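Mosquitocidal toxin (Bacillus sphaericus, PDB 2CB4) probably transfers ADP-ribose from NAD to target proteins through the catalytic domain present here, as part of a larger insecticidal toxin active against mosquitoes. Local coordinates at residues A[204-209]-A[227-232]; A[191-196]-A[219-224]; A[151-156]-A[196-201]. The protein carries 1 engineered substitution. All blocks are in the same frame, centred on the assembly; numbering follows the deposited sequence.

Contact 1: A[204-209]-A[227-232]; sequences VRIWIN and ISKVFW
Ile206, Trp207 and Ile208 pair in parallel with Lys229, Val230 and Phe231, adding a short strand to the mixed sheet beside strand 202-208. Four nearly straight hydrogen bonds join the backbones, from Ile206 N to Ser228 O at one end to Trp232 N and Ile208 O at the other; Val230 N to Ile206 O measures 2.8 Å. On one face Ile208 lies alongside Phe231 with CB over the ring, a CH-pi contact of 4.2 Å to its centroid, while its CG1 meets the aliphatic CG of Lys229. Beta-branched isoleucine suits the extended backbone and fills the sheet face. Just upstream, Val204 and Arg205 both face Glu197 in a classic beta bulge on the other border of the strand. With CG anti to the backbone N (chi1 180°) and a bend at chi3, Arg205 brings its guanidinium side-on to Ser228. Its NE (3.0 Å) and NH2 (3.2 Å) both donate to Ser228 OG, nearly in the guanidinium plane, a grip suited to arginine, whose NE and NH2 can share one oxygen. On the face opposite Ile208 and Phe231, Val230 CG1 lies 3.5 Å from Trp207 CZ3; Val230 CB sits over the indole, and Trp207 NE1 donates to Glu197 OE1.

Contact 2: A[191-196]-A[219-224]; sequences FIRSTY and NDVSGP
Arg193 and Val221 approach each other from opposite directions where the loop after strand 202-208 runs alongside strand 192-199, the touching parts only 11° apart in direction. Arg193 leaves the strand with CB aimed at the loop, and its first torsion (chi1 -173°) swings CG to the far side from the backbone N, sending the chain outward past the valine. CG and CD then slide along Val221 CG2, the CG distance being 3.9 Å. Beyond CD the chain turns, and NE comes to 3.5 Å from the same methyl. Val221 N lies over one guanidinium face, while NH1 has Asp220 CB at 4.2 Å and donates to Thr217 OG1. Asp220 OD2 is 4.6 Å from NH1 and well out of the guanidinium plane, so the two charges probably attract without an N-H pointing between them. NH2 finds its strong partner in Glu155, through a salt bridge. An arginine suits this place because its long stem offers methylene surface to the valine and its head serves several polar partners.

Val221 CG1 packs at 3.7 Å on Ser194 OG, whose hydrogen bond is with Glu155 OE1. Further along, Tyr196 reaches across with its phenol: OH donates to Ser222 O (2.7 Å), which lies near the ring plane at its edge, although the hydroxyl stands 51° above the carbonyl plane. The phenol's length lets a strand residue grip loop backbone.

Val221 also packs on Ile208 of strand 202-208, so the loop lies over two neighbouring strands. Strand 150-156 pairs along the other border of strand 192-199, and helix 86-92 receives Ile192 and Thr195, which belong to the same strand as Arg193.

Contact 3: A[151-156]-A[196-201]; sequences IYRYEI and YEYHNG
Arg153 and Tyr196 lie side by side and point the same way, the planes of guanidinium and phenol ring inclined by only 20°, one group lying over the other. Tyr196 CE2 sits over a guanidinium face, 3.5 Å from NH2. Arg153 rises from the strand with an extended first half (chi1 -162°), and a kink about CG-CD lays its head group along the tyrosine. Tyr198 turns differently: its ring presents an edge to Arg153 CB, 3.9 Å from CE2, while its CB packs on Ile151 CG2. On the opposite face of this antiparallel sheet Tyr152 runs alongside Glu197, with CE1 3.5 Å from CG and the ring 47° from the carboxylate plane. Beneath these side chains, Ile151 with Tyr198 and Arg153 with Tyr196 form hydrogen-bonded pairs, the Tyr198 N to Ile151 O bond being 2.9 Å; Tyr152 and Glu197 form the non-hydrogen-bonded pair between them. One water links Arg153 NH2, weakly, to Tyr196 OH. The flat groups suit a buried sheet, offering broad apolar surface with polar rims. The carboxylate of Glu197 takes hydrogen bonds from His199 NE2 (2.7 Å), Trp207 and Asn241, which would probably help to stabilise its negative charge and hold it in one orientation.

How the contacts relate
All three contacts belong to one side of the chain's centre and to the same mixed sheet of the ADP-ribosyltransferase domain. Strand 192-199 is the common member: it runs between strand 150-156 of contact 3 and strand 202-208 of contact 1, with the loop of contact 2 lying over it, and contacts 2 and 3 share Tyr196. Centres of contacts 1 and 2 are about 8 Å apart, and contact 3 is about 11 Å from each. Along the chain, contact 3 closes before contact 1 opens, whereas the segments of contact 2 alternate with those of both others. Residues far apart in sequence are thus tied into one continuous patch of the catalytic domain.

Contact 1: A[204-209]-A[227-232]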
loop_
_atom_site.group_PDB
_atom_site.type_symbol
_atom_site.label_atom_id
_atom_site.label_comp_id
_atom_site.label_asym_id
_atom_site.label_seq_id
_atom_site.Cartn_x
_atom_site.Cartn_y
_atom_site.Cartn_z
ATOM N N VAL A 204 15.903 39.692 17.788
ATOM C CA VAL A 204 14.660 40.373 17.449
ATOM C C VAL A 204 13.577 40.026 18.476
ATOM O O VAL A 204 12.571 40.716 18.582
ATOM C CB VAL A 204 14.197 40.054 15.984
ATOM C CG1 VAL A 204 15.270 40.471 14.969
ATOM C CG2 VAL A 204 13.857 38.595 15.838
ATOM N N ARG A 205 13.822 38.991 19.281
ATOM C CA ARG A 205 12.855 38.602 20.284
ATOM C C ARG A 205 13.436 37.662 21.306
ATOM O O ARG A 205 14.299 36.843 20.990
ATOM C CB ARG A 205 11.679 37.920 19.598
ATOM C CG ARG A 205 10.589 37.449 20.514
ATOM C CD ARG A 205 9.322 37.290 19.700
ATOM N NE ARG A 205 8.652 38.568 19.494
ATOM C CZ ARG A 205 8.031 38.931 18.368
ATOM N NH1 ARG A 205 8.006 38.113 17.324
ATOM N NH2 ARG A 205 7.454 40.125 18.281
ATOM N N ILE A 206 12.917 37.767 22.529
ATOM C CA ILE A 206 13.305 36.900 23.635
ATOM C C ILE A 206 12.040 36.162 24.046
ATOM O O ILE A 206 11.029 36.786 24.332
ATOM C CB ILE A 206 13.855 37.694 24.846
ATOM C CG1 ILE A 206 15.129 38.439 24.430
ATOM C CG2 ILE A 206 14.157 36.734 26.032
ATOM C CD1 ILE A 206 15.523 39.553 25.371
ATOM N N TRP A 207 12.101 34.836 24.011
ATOM C CA TRP A 207 10.982 33.973 24.353
ATOM C C TRP A 207 11.218 33.352 25.720
ATOM O O TRP A 207 12.295 32.818 25.985
ATOM C CB TRP A 207 10.900 32.816 23.357
ATOM C CG TRP A 207 10.479 33.227 21.981
ATOM C CD1 TRP A 207 11.300 33.571 20.911
ATOM C CD2 TRP A 207 9.140 33.276 21.495
ATOM N NE1 TRP A 207 10.528 33.866 19.816
ATOM C CE2 TRP A 207 9.202 33.699 20.143
ATOM C CE3 TRP A 207 7.884 33.051 22.085
ATOM C CZ2 TRP A 207 8.051 33.874 19.368
ATOM C CZ3 TRP A 207 6.745 33.232 21.307
ATOM C CH2 TRP A 207 6.841 33.620 19.948
ATOM N N ILE A 208 10.190 33.404 26.564
ATOM C CA ILE A 208 10.232 32.812 27.890
ATOM C C ILE A 208 9.317 31.590 27.880
ATOM O O ILE A 208 8.205 31.665 27.372
ATOM C CB ILE A 208 9.706 33.788 28.962
ATOM C CG1 ILE A 208 10.417 35.159 28.868
ATOM C CG2 ILE A 208 9.863 33.190 30.349
ATOM C CD1 ILE A 208 11.867 35.073 29.122
ATOM N N ASN A 209 9.791 30.470 28.424
ATOM C CA ASN A 209 8.985 29.244 28.522
ATOM C C ASN A 209 8.336 29.292 29.922
ATOM O O ASN A 209 9.010 29.062 30.914
ATOM C CB ASN A 209 9.880 28.007 28.437
ATOM C CG ASN A 209 9.094 26.719 28.515
ATOM O OD1 ASN A 209 7.869 26.725 28.560
ATOM N ND2 ASN A 209 9.796 25.603 28.497
ATOM N N ILE A 227 13.959 44.889 23.984
ATOM C CA ILE A 227 13.785 43.892 22.969
ATOM C C ILE A 227 12.450 43.194 23.288
ATOM O O ILE A 227 12.140 42.934 24.452
ATOM C CB ILE A 227 15.029 42.952 22.871
ATOM C CG1 ILE A 227 16.007 43.558 21.859
ATOM C CG2 ILE A 227 14.644 41.560 22.380
ATOM C CD1 ILE A 227 17.330 43.230 22.155
ATOM N N SER A 228 11.632 42.956 22.261
ATOM C CA SER A 228 10.339 42.258 22.450
ATOM C C SER A 228 10.579 40.970 23.290
ATOM O O SER A 228 11.388 40.115 22.926
ATOM C CB SER A 228 9.778 41.854 21.064
ATOM O OG SER A 228 8.547 41.125 21.134
ATOM N N LYS A 229 9.886 40.853 24.415
ATOM C CA LYS A 229 9.977 39.685 25.285
ATOM C C LYS A 229 8.590 39.035 25.299
ATOM O O LYS A 229 7.606 39.674 25.650
ATOM C CB LYS A 229 10.395 40.079 26.691
ATOM C CG LYS A 229 10.481 38.906 27.645
ATOM C CD LYS A 229 11.202 39.300 28.935
ATOM C CE LYS A 229 12.697 39.516 28.720
ATOM N NZ LYS A 229 13.473 39.710 30.006
ATOM N N VAL A 230 8.508 37.774 24.883
ATOM C CA VAL A 230 7.238 37.076 24.802
ATOM C C VAL A 230 7.168 35.802 25.644
ATOM O O VAL A 230 8.107 35.012 25.666
ATOM C CB VAL A 230 6.920 36.748 23.298
ATOM C CG1 VAL A 230 5.621 35.997 23.143
ATOM C CG2 VAL A 230 6.872 38.016 22.485
ATOM N N PHE A 231 6.035 35.614 26.327
ATOM C CA PHE A 231 5.763 34.409 27.114
ATOM C C PHE A 231 5.065 33.467 26.176
ATOM O O PHE A 231 3.992 33.747 25.674
ATOM C CB PHE A 231 4.906 34.707 28.350
ATOM C CG PHE A 231 5.658 35.468 29.369
ATOM C CD1 PHE A 231 6.255 34.820 30.437
ATOM C CD2 PHE A 231 5.947 36.818 29.145
ATOM C CE1 PHE A 231 7.037 35.527 31.342
ATOM C CE2 PHE A 231 6.743 37.537 30.038
ATOM C CZ PHE A 231 7.283 36.884 31.144
ATOM N N TRP A 232 5.724 32.357 25.909
ATOM C CA TRP A 232 5.220 31.395 24.975
ATOM C C TRP A 232 4.003 30.602 25.420
ATOM O O TRP A 232 3.794 30.365 26.610
ATOM C CB TRP A 232 6.372 30.428 24.675
ATOM C CG TRP A 232 6.027 29.342 23.685
ATOM C CD1 TRP A 232 6.074 29.433 22.307
ATOM C CD2 TRP A 232 5.565 27.999 23.986
ATOM N NE1 TRP A 232 5.669 28.238 21.751
ATOM C CE2 TRP A 232 5.347 27.348 22.751
ATOM C CE3 TRP A 232 5.281 27.307 25.180
ATOM C CZ2 TRP A 232 4.904 26.021 22.670
ATOM C CZ3 TRP A 232 4.806 25.996 25.093
ATOM C CH2 TRP A 232 4.634 25.368 23.841
#

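Contact 2: A[191-196]-A[219-224]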
loop_
_atom_site.group_PDB
_atom_site.type_symbol
_atom_site.label_atom_id
_atom_site.label_comp_id
_atom_site.label_asym_id
_atom_site.label_seq_id
_atom_site.Cartn_x
_atom_site.Cartn_y
_atom_site.Cartn_z
ATOM N N PHE A 191 12.917 21.845 30.923
ATOM C CA PHE A 191 14.298 22.218 31.266
ATOM C C PHE A 191 14.840 23.349 30.372
ATOM O O PHE A 191 16.014 23.727 30.473
ATOM C CB PHE A 191 15.194 20.986 31.159
ATOM C CG PHE A 191 14.769 19.886 32.088
ATOM C CD1 PHE A 191 14.626 20.157 33.466
ATOM C CD2 PHE A 191 14.439 18.624 31.609
ATOM C CE1 PHE A 191 14.186 19.164 34.337
ATOM C CE2 PHE A 191 13.996 17.641 32.475
ATOM C CZ PHE A 191 13.849 17.916 33.849
ATOM N N ILE A 192 13.984 23.867 29.489
ATOM C CA ILE A 192 14.356 24.934 28.565
ATOM C C ILE A 192 13.662 26.183 29.050
ATOM O O ILE A 192 12.431 26.291 29.018
ATOM C CB ILE A 192 13.996 24.582 27.083
ATOM C CG1 ILE A 192 14.353 23.109 26.788
ATOM C CG2 ILE A 192 14.690 25.541 26.119
ATOM C CD1 ILE A 192 13.966 22.629 25.383
ATOM N N ARG A 193 14.462 27.107 29.568
ATOM C CA ARG A 193 13.923 28.314 30.152
ATOM C C ARG A 193 13.521 29.415 29.190
ATOM O O ARG A 193 12.533 30.108 29.397
ATOM C CB ARG A 193 14.893 28.891 31.208
ATOM C CG ARG A 193 14.229 30.077 31.959
ATOM C CD ARG A 193 14.923 30.396 33.249
ATOM N NE ARG A 193 16.159 31.117 32.998
ATOM C CZ ARG A 193 16.979 31.554 33.941
ATOM N NH1 ARG A 193 16.686 31.357 35.206
ATOM N NH2 ARG A 193 18.094 32.194 33.617
ATOM N N SER A 194 14.332 29.620 28.162
ATOM C CA SER A 194 14.054 30.688 27.225
ATOM C C SER A 194 14.828 30.466 25.943
ATOM O O SER A 194 15.595 29.517 25.809
ATOM C CB SER A 194 14.519 32.022 27.859
ATOM O OG SER A 194 15.951 32.056 28.038
ATOM N N THR A 195 14.665 31.390 25.015
ATOM C CA THR A 195 15.443 31.350 23.788
ATOM C C THR A 195 15.532 32.741 23.183
ATOM O O THR A 195 14.635 33.563 23.353
ATOM C CB THR A 195 14.934 30.297 22.741
ATOM O OG1 THR A 195 15.952 30.102 21.747
ATOM C CG2 THR A 195 13.647 30.756 22.049
ATOM N N TYR A 196 16.632 33.007 22.500
ATOM C CA TYR A 196 16.811 34.255 21.784
ATOM C C TYR A 196 16.513 33.910 20.334
ATOM O O TYR A 196 17.059 32.940 19.806
ATOM C CB TYR A 196 18.272 34.687 21.767
ATOM C CG TYR A 196 18.765 35.267 23.040
ATOM C CD1 TYR A 196 17.886 35.710 24.013
ATOM C CD2 TYR A 196 20.119 35.373 23.278
ATOM C CE1 TYR A 196 18.347 36.237 25.209
ATOM C CE2 TYR A 196 20.595 35.926 24.450
ATOM C CZ TYR A 196 19.705 36.354 25.416
ATOM O OH TYR A 196 20.193 36.877 26.586
ATOM N N ASN A 219 12.131 35.789 35.758
ATOM C CA ASN A 219 12.530 37.204 35.688
ATOM C C ASN A 219 14.034 37.404 35.596
ATOM O O ASN A 219 14.490 38.505 35.315
ATOM C CB ASN A 219 11.958 37.990 36.865
ATOM C CG ASN A 219 10.498 38.302 36.679
ATOM O OD1 ASN A 219 9.676 38.017 37.548
ATOM N ND2 ASN A 219 10.157 38.832 35.505
ATOM N N ASP A 220 14.797 36.338 35.817
ATOM C CA ASP A 220 16.253 36.426 35.737
ATOM C C ASP A 220 16.746 36.328 34.298
ATOM O O ASP A 220 17.941 36.469 34.045
ATOM C CB ASP A 220 16.926 35.315 36.559
ATOM C CG ASP A 220 16.572 35.368 38.036
ATOM O OD1 ASP A 220 16.144 36.442 38.534
ATOM O OD2 ASP A 220 16.732 34.317 38.694
ATOM N N VAL A 221 15.842 36.025 33.364
ATOM C CA VAL A 221 16.232 35.911 31.975
ATOM C C VAL A 221 16.702 37.293 31.500
ATOM O O VAL A 221 15.980 38.308 31.579
ATOM C CB VAL A 221 15.104 35.341 31.065
ATOM C CG1 VAL A 221 15.528 35.428 29.588
ATOM C CG2 VAL A 221 14.741 33.911 31.470
ATOM N N SER A 222 17.939 37.309 31.031
ATOM C CA SER A 222 18.602 38.521 30.565
ATOM C C SER A 222 18.562 38.709 29.048
ATOM O O SER A 222 18.348 37.775 28.284
ATOM C CB SER A 222 20.091 38.481 31.003
ATOM O OG SER A 222 20.701 37.226 30.680
ATOM N N GLY A 223 18.855 39.929 28.629
ATOM C CA GLY A 223 18.926 40.270 27.235
ATOM C C GLY A 223 19.071 41.780 27.160
ATOM O O GLY A 223 18.975 42.468 28.187
ATOM N N PRO A 224 19.283 42.293 25.949
ATOM C CA PRO A 224 19.417 43.727 25.747
ATOM C C PRO A 224 18.136 44.409 26.175
ATOM O O PRO A 224 17.101 43.764 26.418
ATOM C CB PRO A 224 19.614 43.856 24.236
ATOM C CG PRO A 224 20.276 42.578 23.829
ATOM C CD PRO A 224 19.809 41.512 24.806
#

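Contact 3: A[151-156]-A[196-201]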
loop_
_atom_site.group_PDB
_atom_site.type_symbol
_atom_site.label_atom_id
_atom_site.label_comp_id
_atom_site.label_asym_id
_atom_site.label_seq_id
_atom_site.Cartn_x
_atom_site.Cartn_y
_atom_site.Cartn_z
ATOM N N ILE A 151 18.010 31.892 13.472
ATOM C CA ILE A 151 18.541 30.861 14.344
ATOM C C ILE A 151 18.142 31.198 15.781
ATOM O O ILE A 151 17.937 32.377 16.145
ATOM C CB ILE A 151 20.085 30.676 14.164
ATOM C CG1 ILE A 151 20.541 29.358 14.814
ATOM C CG2 ILE A 151 20.860 31.892 14.707
ATOM C CD1 ILE A 151 21.917 28.931 14.429
ATOM N N TYR A 152 18.005 30.159 16.592
ATOM C CA TYR A 152 17.628 30.315 17.997
ATOM C C TYR A 152 18.759 29.841 18.910
ATOM O O TYR A 152 19.468 28.889 18.599
ATOM C CB TYR A 152 16.360 29.479 18.283
ATOM C CG TYR A 152 15.156 29.951 17.479
ATOM C CD1 TYR A 152 14.279 30.922 17.998
ATOM C CD2 TYR A 152 14.932 29.484 16.169
ATOM C CE1 TYR A 152 13.223 31.396 17.250
ATOM C CE2 TYR A 152 13.868 29.979 15.403
ATOM C CZ TYR A 152 13.023 30.934 15.954
ATOM O OH TYR A 152 11.935 31.420 15.242
ATOM N N ARG A 153 18.912 30.508 20.047
ATOM C CA ARG A 153 19.885 30.101 21.049
ATOM C C ARG A 153 19.071 29.806 22.306
ATOM O O ARG A 153 18.632 30.718 23.002
ATOM C CB ARG A 153 20.901 31.213 21.328
ATOM C CG ARG A 153 22.194 30.681 22.031
ATOM C CD ARG A 153 23.017 31.877 22.498
ATOM N NE ARG A 153 22.505 32.318 23.768
ATOM C CZ ARG A 153 23.184 33.028 24.645
ATOM N NH1 ARG A 153 24.412 33.415 24.376
ATOM N NH2 ARG A 153 22.614 33.351 25.791
ATOM N N TYR A 154 18.831 28.528 22.556
ATOM C CA TYR A 154 18.054 28.094 23.702
ATOM C C TYR A 154 18.899 28.029 24.961
ATOM O O TYR A 154 20.071 27.610 24.908
ATOM C CB TYR A 154 17.398 26.715 23.425
ATOM C CG TYR A 154 16.304 26.786 22.368
ATOM C CD1 TYR A 154 14.979 27.023 22.735
ATOM C CD2 TYR A 154 16.602 26.646 20.986
ATOM C CE1 TYR A 154 13.968 27.113 21.785
ATOM C CE2 TYR A 154 15.575 26.733 20.013
ATOM C CZ TYR A 154 14.273 26.976 20.440
ATOM O OH TYR A 154 13.273 27.086 19.541
ATOM N N GLU A 155 18.270 28.420 26.082
ATOM C CA GLU A 155 18.861 28.422 27.423
ATOM C C GLU A 155 18.268 27.258 28.209
ATOM O O GLU A 155 17.053 27.141 28.373
ATOM C CB GLU A 155 18.575 29.744 28.140
ATOM C CG GLU A 155 19.105 29.807 29.564
ATOM C CD GLU A 155 18.510 30.964 30.328
ATOM O OE1 GLU A 155 17.282 31.188 30.232
ATOM O OE2 GLU A 155 19.276 31.698 30.979
ATOM N N ILE A 156 19.150 26.396 28.686
ATOM C CA ILE A 156 18.754 25.176 29.382
ATOM C C ILE A 156 19.390 25.009 30.783
ATOM O O ILE A 156 20.554 25.378 31.004
ATOM C CB ILE A 156 19.236 23.967 28.486
ATOM C CG1 ILE A 156 18.620 24.067 27.080
ATOM C CG2 ILE A 156 19.000 22.607 29.158
ATOM C CD1 ILE A 156 19.469 23.494 25.990
ATOM N N TYR A 196 16.632 33.007 22.500
ATOM C CA TYR A 196 16.811 34.255 21.784
ATOM C C TYR A 196 16.513 33.910 20.334
ATOM O O TYR A 196 17.059 32.940 19.806
ATOM C CB TYR A 196 18.272 34.687 21.767
ATOM C CG TYR A 196 18.765 35.267 23.040
ATOM C CD1 TYR A 196 17.886 35.710 24.013
ATOM C CD2 TYR A 196 20.119 35.373 23.278
ATOM C CE1 TYR A 196 18.347 36.237 25.209
ATOM C CE2 TYR A 196 20.595 35.926 24.450
ATOM C CZ TYR A 196 19.705 36.354 25.416
ATOM O OH TYR A 196 20.193 36.877 26.586
ATOM N N GLU A 197 15.703 34.730 19.678
ATOM C CA GLU A 197 15.434 34.552 18.259
ATOM C C GLU A 197 16.303 35.576 17.522
ATOM O O GLU A 197 16.142 36.782 17.694
ATOM C CB GLU A 197 13.965 34.815 17.946
ATOM C CG GLU A 197 13.655 34.761 16.478
ATOM C CD GLU A 197 12.171 34.813 16.192
ATOM O OE1 GLU A 197 11.354 34.715 17.132
ATOM O OE2 GLU A 197 11.820 34.953 15.013
ATOM N N TYR A 198 17.229 35.093 16.694
ATOM C CA TYR A 198 18.113 35.988 15.909
ATOM C C TYR A 198 17.702 35.962 14.453
ATOM O O TYR A 198 17.395 34.891 13.918
ATOM C CB TYR A 198 19.560 35.466 15.920
ATOM C CG TYR A 198 20.274 35.544 17.249
ATOM C CD1 TYR A 198 20.976 36.685 17.607
ATOM C CD2 TYR A 198 20.301 34.451 18.128
ATOM C CE1 TYR A 198 21.658 36.773 18.834
ATOM C CE2 TYR A 198 21.005 34.521 19.351
ATOM C CZ TYR A 198 21.687 35.683 19.687
ATOM O OH TYR A 198 22.391 35.784 20.884
ATOM N N HIS A 199 17.762 37.122 13.801
ATOM C CA HIS A 199 17.511 37.252 12.347
ATOM C C HIS A 199 18.759 37.968 11.864
ATOM O O HIS A 199 19.076 39.062 12.350
ATOM C CB HIS A 199 16.286 38.132 12.037
ATOM C CG HIS A 199 14.979 37.509 12.426
ATOM N ND1 HIS A 199 13.760 38.047 12.068
ATOM C CD2 HIS A 199 14.701 36.410 13.167
ATOM C CE1 HIS A 199 12.789 37.302 12.571
ATOM N NE2 HIS A 199 13.331 36.297 13.230
ATOM N N ASN A 200 19.509 37.332 10.973
ATOM C CA ASN A 200 20.757 37.903 10.455
ATOM C C ASN A 200 21.775 38.252 11.536
ATOM O O ASN A 200 22.520 39.241 11.388
ATOM C CB ASN A 200 20.524 39.152 9.598
ATOM C CG ASN A 200 19.379 38.998 8.655
ATOM O OD1 ASN A 200 18.708 39.974 8.321
ATOM N ND2 ASN A 200 19.109 37.771 8.247
ATOM N N GLY A 201 21.805 37.467 12.620
ATOM C CA GLY A 201 22.776 37.685 13.687
ATOM C C GLY A 201 22.378 38.727 14.682
ATOM O O GLY A 201 23.165 39.052 15.568
HETATM O O HOH W 1 22.442 35.570 27.373
HETATM O O HOH W 2 25.227 34.567 21.564
#